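Local coordinates for PA14 domain-containing protein (Clostridium clariflavum, PDB 6QDI) that probably senses plant biomass at the cell surface as a membrane-bound anti-sigma factor of the RsgI type, binding sugars through its tandem calcium-binding PA14 domains, at residues L73-N77 with K78-D82; L226-R230 with Q231-D235; S285-Q289 with S290-P294. All blocks are in the same frame, centred on the assembly; numbering follows the deposited sequence.

Contact 1: residues L73-N77 with K78-D82; sequences LWIDN and KLIID
The side chain of Trp74 turns back beside its own backbone N (chi1 -65°), while that of Leu79 extends with CG anti to its N (chi1 -179°); the two settings bring leucine carbon over the indole. Both residues belong to a beta hairpin of the first PA14 domain whose strands 71-75 and 78-83 are joined by a two-residue turn. Leu79 CD1 sits over the face of the indole, 3.9 Å from the centroid of the five-membered ring, a CH-pi contact. Leu79 CB approaches the same ring, 3.7 Å from Trp74 NE1. A broad, flat indole suits this place because it can spread over the partner strand, and strand 104-113 adds further contacts, among them a cation-pi contact with Lys107.

The hairpin closes through a type I' turn from Ile75 to Lys78. Asp76 and Asn77 both take left-handed backbone angles, which asparagine and aspartate tolerate better than most residues with side chains; Asn77 ND2 is also hydrogen-bonded to Asp105. Ile75 and Lys78 exchange two backbone hydrogen bonds. Farther along, a classic beta bulge sets Ile80 and Ile81 against Leu73. Leu73 O receives Ile80 N at 2.9 Å and, weakly, Ile81 N at 3.3 Å, so one carbonyl serves two successive amides.

Leu73, Ile75 and Ile81 face the domain interior, where branched aliphatic groups pack well: Leu73 meets Ile106, Phe63 and Ile65, Ile75 meets Ile106 and Ile96, and Ile81 meets Ile65. Ile80 joins them through its end: CG1 lies between the backbone N and carbonyl carbon (chi1 63°), and Ile80 CD1 reaches Ile75 CG1 at 3.7 Å and Leu73 CD2 at 4.0 Å.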
loop_
_atom_site.group_PDB
_atom_site.type_symbol
_atom_site.label_atom_id
_atom_site.label_comp_id
_atom_site.label_asym_id
_atom_site.label_seq_id
_atom_site.Cartn_x
_atom_site.Cartn_y
_atom_site.Cartn_z
ATOM N N LEU A 73 5.715 10.844 -12.286
ATOM C CA LEU A 73 5.375 12.265 -12.144
ATOM C C LEU A 73 4.527 12.736 -13.301
ATOM O O LEU A 73 4.970 12.623 -14.437
ATOM C CB LEU A 73 6.604 13.133 -12.065
ATOM C CG LEU A 73 6.363 14.665 -12.000
ATOM C CD1 LEU A 73 5.712 15.076 -10.706
ATOM C CD2 LEU A 73 7.668 15.412 -12.187
ATOM N N TRP A 74 3.350 13.254 -12.979
ATOM C CA TRP A 74 2.470 13.895 -13.949
ATOM C C TRP A 74 2.419 15.382 -13.631
ATOM O O TRP A 74 2.150 15.780 -12.492
ATOM C CB TRP A 74 1.023 13.355 -13.896
ATOM C CG TRP A 74 0.730 11.945 -14.252
ATOM C CD1 TRP A 74 0.148 11.509 -15.406
ATOM C CD2 TRP A 74 0.900 10.773 -13.449
ATOM N NE1 TRP A 74 -0.052 10.172 -15.372
ATOM C CE2 TRP A 74 0.430 9.677 -14.205
ATOM C CE3 TRP A 74 1.437 10.533 -12.179
ATOM C CZ2 TRP A 74 0.413 8.382 -13.703
ATOM C CZ3 TRP A 74 1.437 9.225 -11.684
ATOM C CH2 TRP A 74 0.913 8.178 -12.441
ATOM N N ILE A 75 2.618 16.213 -14.664
ATOM C CA ILE A 75 2.427 17.660 -14.566
ATOM C C ILE A 75 1.416 18.004 -15.652
ATOM O O ILE A 75 1.577 17.573 -16.778
ATOM C CB ILE A 75 3.738 18.454 -14.802
ATOM C CG1 ILE A 75 4.833 18.096 -13.783
ATOM C CG2 ILE A 75 3.435 19.951 -14.811
ATOM C CD1 ILE A 75 4.545 18.554 -12.380
ATOM N N ASP A 76 0.379 18.751 -15.311
ATOM C CA ASP A 76 -0.670 19.103 -16.263
ATOM C C ASP A 76 -1.275 17.859 -16.901
ATOM O O ASP A 76 -1.613 17.832 -18.097
ATOM C CB ASP A 76 -0.136 20.043 -17.350
ATOM C CG ASP A 76 -1.245 20.653 -18.212
ATOM O OD1 ASP A 76 -2.340 20.912 -17.674
ATOM O OD2 ASP A 76 -1.002 20.871 -19.396
ATOM N N ASN A 77 -1.376 16.795 -16.117
ATOM C CA ASN A 77 -1.916 15.518 -16.546
ATOM C C ASN A 77 -1.102 14.827 -17.631
ATOM O O ASN A 77 -1.570 13.844 -18.242
ATOM C CB ASN A 77 -3.402 15.637 -16.870
ATOM C CG ASN A 77 -4.166 16.226 -15.696
ATOM O OD1 ASN A 77 -4.274 15.612 -14.655
ATOM N ND2 ASN A 77 -4.635 17.481 -15.844
ATOM N N LYS A 78 0.159 15.217 -17.808
ATOM C CA LYS A 78 1.046 14.561 -18.719
ATOM C C LYS A 78 2.077 13.806 -17.871
ATOM O O LYS A 78 2.735 14.414 -16.995
ATOM C CB LYS A 78 1.739 15.547 -19.634
ATOM C CG LYS A 78 2.658 14.864 -20.632
ATOM C CD LYS A 78 3.264 15.807 -21.684
ATOM C CE LYS A 78 2.332 16.126 -22.835
ATOM N NZ LYS A 78 1.938 14.959 -23.698
ATOM N N LEU A 79 2.267 12.506 -18.134
ATOM C CA LEU A 79 3.270 11.708 -17.423
ATOM C C LEU A 79 4.627 12.037 -18.016
ATOM O O LEU A 79 4.960 11.592 -19.104
ATOM C CB LEU A 79 2.917 10.232 -17.587
ATOM C CG LEU A 79 3.815 9.209 -16.920
ATOM C CD1 LEU A 79 3.972 9.456 -15.418
ATOM C CD2 LEU A 79 3.281 7.799 -17.174
ATOM N N ILE A 80 5.437 12.794 -17.285
ATOM C CA ILE A 80 6.719 13.273 -17.809
ATOM C C ILE A 80 7.913 12.526 -17.238
ATOM O O ILE A 80 8.967 12.598 -17.818
ATOM C CB ILE A 80 6.902 14.790 -17.638
ATOM C CG1 ILE A 80 6.934 15.231 -16.176
ATOM C CG2 ILE A 80 5.858 15.536 -18.450
ATOM C CD1 ILE A 80 7.422 16.652 -15.988
ATOM N N ILE A 81 7.761 11.822 -16.107
ATOM C CA ILE A 81 8.781 10.923 -15.602
ATOM C C ILE A 81 8.080 9.608 -15.257
ATOM O O ILE A 81 7.221 9.589 -14.381
ATOM C CB ILE A 81 9.541 11.482 -14.368
ATOM C CG1 ILE A 81 10.283 12.764 -14.728
ATOM C CG2 ILE A 81 10.511 10.437 -13.836
ATOM C CD1 ILE A 81 10.932 13.480 -13.558
ATOM N N ASP A 82 8.428 8.563 -15.983
ATOM C CA ASP A 82 7.778 7.252 -15.812
ATOM C C ASP A 82 8.850 6.243 -15.452
ATOM O O ASP A 82 9.470 5.632 -16.327
ATOM C CB ASP A 82 7.061 6.862 -17.103
ATOM C CG ASP A 82 6.252 5.579 -16.971
ATOM O OD1 ASP A 82 6.206 5.010 -15.845
ATOM O OD2 ASP A 82 5.653 5.137 -17.976
#

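Contact 2: residues L226-R230 with Q231-D235; sequences LWIDR and QLLID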
loop_
_atom_site.group_PDB
_atom_site.type_symbol
_atom_site.label_atom_id
_atom_site.label_comp_id
_atom_site.label_asym_id
_atom_site.label_seq_id
_atom_site.Cartn_x
_atom_site.Cartn_y
_atom_site.Cartn_z
ATOM N N LEU A 226 -6.845 -21.329 3.264
ATOM C CA LEU A 226 -7.906 -20.702 4.027
ATOM C C LEU A 226 -8.837 -21.729 4.641
ATOM O O LEU A 226 -9.460 -22.537 3.929
ATOM C CB LEU A 226 -8.762 -19.785 3.145
ATOM C CG LEU A 226 -9.876 -19.038 3.864
ATOM C CD1 LEU A 226 -9.329 -17.957 4.796
ATOM C CD2 LEU A 226 -10.814 -18.392 2.855
ATOM N N TRP A 227 -8.946 -21.660 5.965
ATOM C CA TRP A 227 -9.870 -22.471 6.770
ATOM C C TRP A 227 -11.005 -21.567 7.241
ATOM O O TRP A 227 -10.772 -20.503 7.818
ATOM C CB TRP A 227 -9.152 -23.024 8.000
ATOM C CG TRP A 227 -8.063 -23.972 7.694
ATOM C CD1 TRP A 227 -6.786 -23.699 7.283
ATOM C CD2 TRP A 227 -8.147 -25.417 7.751
ATOM N NE1 TRP A 227 -6.074 -24.867 7.128
ATOM C CE2 TRP A 227 -6.876 -25.934 7.410
ATOM C CE3 TRP A 227 -9.157 -26.316 8.103
ATOM C CZ2 TRP A 227 -6.610 -27.307 7.367
ATOM C CZ3 TRP A 227 -8.893 -27.674 8.085
ATOM C CH2 TRP A 227 -7.622 -28.156 7.724
ATOM N N ILE A 228 -12.235 -22.000 6.997
ATOM C CA ILE A 228 -13.452 -21.286 7.383
ATOM C C ILE A 228 -14.266 -22.295 8.191
ATOM O O ILE A 228 -14.642 -23.365 7.667
ATOM C CB ILE A 228 -14.229 -20.832 6.104
ATOM C CG1 ILE A 228 -13.475 -19.738 5.365
ATOM C CG2 ILE A 228 -15.635 -20.472 6.426
ATOM C CD1 ILE A 228 -13.324 -18.432 6.081
ATOM N N ASP A 229 -14.511 -21.975 9.456
ATOM C CA ASP A 229 -15.211 -22.905 10.345
ATOM C C ASP A 229 -14.608 -24.294 10.312
ATOM O O ASP A 229 -15.285 -25.320 10.303
ATOM C CB ASP A 229 -16.713 -22.893 10.106
ATOM C CG ASP A 229 -17.368 -21.606 10.559
ATOM O OD1 ASP A 229 -16.853 -20.962 11.508
ATOM O OD2 ASP A 229 -18.433 -21.247 9.985
ATOM N N ARG A 230 -13.267 -24.344 10.322
ATOM C CA ARG A 230 -12.472 -25.581 10.393
ATOM C C ARG A 230 -12.671 -26.495 9.192
ATOM O O ARG A 230 -12.383 -27.684 9.280
ATOM C CB ARG A 230 -12.665 -26.303 11.720
ATOM C CG ARG A 230 -12.377 -25.380 12.861
ATOM C CD ARG A 230 -12.364 -26.111 14.186
ATOM N NE ARG A 230 -12.257 -25.154 15.252
ATOM C CZ ARG A 230 -12.500 -25.468 16.517
ATOM N NH1 ARG A 230 -12.644 -26.747 16.916
ATOM N NH2 ARG A 230 -12.562 -24.499 17.396
ATOM N N GLN A 231 -13.051 -25.902 8.061
ATOM C CA GLN A 231 -13.061 -26.588 6.761
ATOM C C GLN A 231 -12.044 -25.918 5.864
ATOM O O GLN A 231 -11.992 -24.668 5.790
ATOM C CB GLN A 231 -14.445 -26.466 6.127
ATOM C CG GLN A 231 -15.551 -27.121 6.934
ATOM C CD GLN A 231 -15.427 -28.628 7.002
ATOM O OE1 GLN A 231 -14.962 -29.286 6.069
ATOM N NE2 GLN A 231 -15.843 -29.188 8.125
ATOM N N LEU A 232 -11.210 -26.721 5.207
ATOM C CA LEU A 232 -10.173 -26.180 4.351
ATOM C C LEU A 232 -10.794 -25.881 2.987
ATOM O O LEU A 232 -11.067 -26.774 2.184
ATOM C CB LEU A 232 -9.050 -27.178 4.242
ATOM C CG LEU A 232 -7.889 -26.796 3.323
ATOM C CD1 LEU A 232 -7.207 -25.519 3.763
ATOM C CD2 LEU A 232 -6.918 -27.964 3.322
ATOM N N LEU A 233 -11.108 -24.614 2.749
ATOM C CA LEU A 233 -11.840 -24.216 1.562
ATOM C C LEU A 233 -10.946 -23.807 0.413
ATOM O O LEU A 233 -11.370 -23.881 -0.730
ATOM C CB LEU A 233 -12.866 -23.123 1.824
ATOM C CG LEU A 233 -13.929 -23.475 2.849
ATOM C CD1 LEU A 233 -14.965 -22.352 2.892
ATOM C CD2 LEU A 233 -14.596 -24.845 2.598
ATOM N N ILE A 234 -9.732 -23.359 0.711
ATOM C CA ILE A 234 -8.726 -23.016 -0.296
ATOM C C ILE A 234 -7.445 -23.659 0.144
ATOM O O ILE A 234 -6.949 -23.359 1.232
ATOM C CB ILE A 234 -8.538 -21.482 -0.448
ATOM C CG1 ILE A 234 -9.808 -20.804 -0.932
ATOM C CG2 ILE A 234 -7.338 -21.220 -1.365
ATOM C CD1 ILE A 234 -9.798 -19.301 -0.941
ATOM N N ASP A 235 -6.954 -24.608 -0.666
ATOM C CA ASP A 235 -5.749 -25.379 -0.353
ATOM C C ASP A 235 -4.704 -25.108 -1.404
ATOM O O ASP A 235 -4.617 -25.852 -2.391
ATOM C CB ASP A 235 -6.105 -26.876 -0.260
ATOM C CG ASP A 235 -4.932 -27.764 0.178
ATOM O OD1 ASP A 235 -3.877 -27.248 0.525
ATOM O OD2 ASP A 235 -5.077 -29.011 0.169
#
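Trp227 and Leu232 meet across a non-hydrogen-bonded pair of an antiparallel hairpin, the leucine lying over one face of the indole. Leu232 CB stands 3.7 Å from the centroid of the six-membered ring and only 4° off its normal, a CH-pi contact made almost straight down onto the ring. The second torsion of the tryptophan (chi2 79°) turns the benzo ring over Leu232 CB and leaves the pyrrole side for the leucine's branch: Leu232 CD1 comes within 3.6 Å of Trp227 NE1. A leucine fits because its CB and a methyl can serve both rings at once.

On the side of the sheet that carries Leu226 and Ile228, the end of Leu233 comes in: its CG lies beside its backbone N (chi1 -59°) and the chain then extends, carrying Leu233 CD1 to 3.6 Å from Ile228 CB, with the two side chains at about a right angle. The beta-branched isoleucine offers a broad flank to this methyl. Leu226 and Ile234 pack closer to the backbone, CB to CB at 4.0 Å. Their strands are joined at a classic bulge, where Leu226 O accepts a bond from Leu233 N and a weak one from Ile234 N. A type I' turn from Ile228 to Gln231 closes the hairpin, and the bent chain of Gln231 lies alongside the carbonyl group of Arg230.

Strand 257-266 flanks the hairpin: Asp229 OD1 accepts the backbone N-H of Glu259, whose carboxylate forms a salt bridge with Arg230. Leu226 and Ile234 point into the second PA14 domain against Val218 of strand 212-220, while Thr247 of strand 242-252 meets Leu226 and Leu233.

Contact 3: residues S285-Q289 with S290-P294; sequences SVVPQ and SCLYP
Between Pro288 and Leu292 the backbone coils into a short 3-10 turn, linking strand 285-286 to strand 292-293 at the C-terminal end of the second PA14 domain. The first of these strands pairs with strand 271-279 in one sheet and the second with strand 198-207 in the other, so the turn carries the chain from sheet to sheet. Two successive i to i+3 hydrogen bonds define it: Cys291 N to Pro288 O, and Leu292 N to Gln289 O, each 3.0 Å. The second is the straighter at the hydrogen (168°). Gln289 and Ser290 have helical backbone angles, whereas Leu292 returns to an extended conformation and enters its strand. Proline suits the entrance because its missing N-H costs the turn no bond, while its carbonyl supplies the first acceptor.

The side chains close around this coil. Leu292 CG is beside its own backbone N (chi1 -65°), which lays the branch against the start of the turn, with Leu292 CG 3.4 Å from Pro288 O. Its CD2 continues to Val287 CG1, 3.7 Å away, and the two apolar side chains meet at about a right angle; Leu275 and Trp277 of strand 271-279 flank the valine, and Ile206 of strand 198-207 flanks the leucine. Buried aliphatic groups are therefore apt at both ends of the turn.

On the linker side, the small hydroxyl of Ser290 is hydrogen-bonded to Ile150 O, and in one of its two conformers Gln289 places NE2 at Ile155 O. Cys291 SG rests loosely near the proline ring, 4.2 Å from Pro288 CG. Ser290 OG lies between its backbone N and carbonyl carbon (chi1 62°), a torsion that brings this oxygen beside the proline ring, 3.5 Å from Pro288 CG.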
loop_
_atom_site.group_PDB
_atom_site.type_symbol
_atom_site.label_atom_id
_atom_site.label_comp_id
_atom_site.label_asym_id
_atom_site.label_seq_id
_atom_site.Cartn_x
_atom_site.Cartn_y
_atom_site.Cartn_z
ATOM N N SER A 285 -14.023 -6.729 -2.280
ATOM C CA SER A 285 -13.289 -5.718 -1.521
ATOM C C SER A 285 -12.635 -6.371 -0.319
ATOM O O SER A 285 -13.049 -7.437 0.115
ATOM C CB SER A 285 -14.240 -4.594 -1.056
ATOM O OG SER A 285 -15.369 -5.111 -0.374
ATOM N N VAL A 286 -11.597 -5.729 0.209
ATOM C CA VAL A 286 -10.864 -6.246 1.363
ATOM C C VAL A 286 -11.833 -6.390 2.514
ATOM O O VAL A 286 -12.620 -5.466 2.822
ATOM C CB VAL A 286 -9.726 -5.244 1.674
ATOM C CG1 VAL A 286 -9.097 -5.494 3.022
ATOM C CG2 VAL A 286 -8.680 -5.251 0.563
ATOM N N VAL A 287 -11.768 -7.535 3.183
ATOM C CA VAL A 287 -12.604 -7.717 4.366
ATOM C C VAL A 287 -12.172 -6.690 5.414
ATOM O O VAL A 287 -10.995 -6.618 5.750
ATOM C CB VAL A 287 -12.487 -9.150 4.925
ATOM C CG1 VAL A 287 -13.401 -9.317 6.141
ATOM C CG2 VAL A 287 -12.859 -10.171 3.878
ATOM N N PRO A 288 -13.080 -5.863 5.929
ATOM C CA PRO A 288 -12.643 -4.711 6.698
ATOM C C PRO A 288 -12.379 -5.026 8.169
ATOM O O PRO A 288 -12.940 -5.980 8.728
ATOM C CB PRO A 288 -13.835 -3.748 6.580
ATOM C CG PRO A 288 -15.014 -4.706 6.544
ATOM C CD PRO A 288 -14.538 -5.869 5.696
ATOM N N GLN A 289 -11.583 -4.171 8.778
ATOM C CA GLN A 289 -11.272 -4.269 10.190
ATOM C C GLN A 289 -12.535 -4.393 11.041
ATOM O O GLN A 289 -12.551 -5.128 12.024
ATOM C CB GLN A 289 -10.457 -3.045 10.593
ATOM C CG GLN A 289 -10.023 -3.030 12.053
ATOM C CD GLN A 289 -9.180 -1.828 12.361
ATOM O OE1 GLN A 289 -9.451 -0.750 11.847
ATOM N NE2 GLN A 289 -8.187 -1.979 13.212
ATOM N N SER A 290 -13.578 -3.648 10.673
ATOM C CA SER A 290 -14.792 -3.638 11.450
ATOM C C SER A 290 -15.431 -4.999 11.613
ATOM O O SER A 290 -16.235 -5.174 12.533
ATOM C CB SER A 290 -15.795 -2.687 10.777
ATOM O OG SER A 290 -16.097 -3.168 9.488
ATOM N N CYS A 291 -15.120 -5.944 10.721
ATOM C CA CYS A 291 -15.661 -7.291 10.796
ATOM C C CYS A 291 -14.669 -8.366 11.212
ATOM O O CYS A 291 -15.025 -9.546 11.215
ATOM C CB CYS A 291 -16.293 -7.643 9.458
ATOM S SG CYS A 291 -17.748 -6.635 9.055
ATOM N N LEU A 292 -13.437 -7.977 11.609
ATOM C CA LEU A 292 -12.396 -8.912 11.966
ATOM C C LEU A 292 -12.119 -8.821 13.463
ATOM O O LEU A 292 -11.943 -7.725 14.011
ATOM C CB LEU A 292 -11.115 -8.576 11.207
ATOM C CG LEU A 292 -11.208 -8.737 9.680
ATOM C CD1 LEU A 292 -9.932 -8.212 9.022
ATOM C CD2 LEU A 292 -11.523 -10.158 9.271
ATOM N N TYR A 293 -12.054 -10.000 14.116
ATOM C CA TYR A 293 -11.747 -10.066 15.531
ATOM C C TYR A 293 -10.687 -11.097 15.791
ATOM O O TYR A 293 -10.655 -12.156 15.144
ATOM C CB TYR A 293 -13.004 -10.459 16.329
ATOM C CG TYR A 293 -14.127 -9.476 16.259
ATOM C CD1 TYR A 293 -14.958 -9.410 15.133
ATOM C CD2 TYR A 293 -14.385 -8.595 17.283
ATOM C CE1 TYR A 293 -16.008 -8.509 15.064
ATOM C CE2 TYR A 293 -15.443 -7.713 17.217
ATOM C CZ TYR A 293 -16.270 -7.682 16.129
ATOM O OH TYR A 293 -17.334 -6.814 16.101
ATOM N N PRO A 294 -9.817 -10.858 16.789
ATOM C CA PRO A 294 -8.752 -11.818 17.064
ATOM C C PRO A 294 -9.206 -13.014 17.887
ATOM O O PRO A 294 -8.505 -14.007 17.940
ATOM C CB PRO A 294 -7.701 -10.995 17.811
ATOM C CG PRO A 294 -8.462 -9.890 18.391
ATOM C CD PRO A 294 -9.582 -9.565 17.458
#

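Overall arrangement
The three contacts follow one another along the chain. Contacts 1 and 2 are equivalent hairpins of the two tandem PA14 domains, each turning beside a long strand, 104-113 in the first domain and 257-266 in the second. Their centres are about 45 Å apart, on opposite sides of the chain's centre. Contact 3 closes the second domain, about 17 Å centre to centre from contact 2 and about 36 Å from contact 1. Contacts 2 and 3 do not touch, yet both reach the sheet containing strands 198-207 and 257-266. The same backbone hairpin recurs in both domains, with the tryptophan ring flipped between them, whereas the 3-10 turn joins the C-terminal end to residues of the interdomain linker.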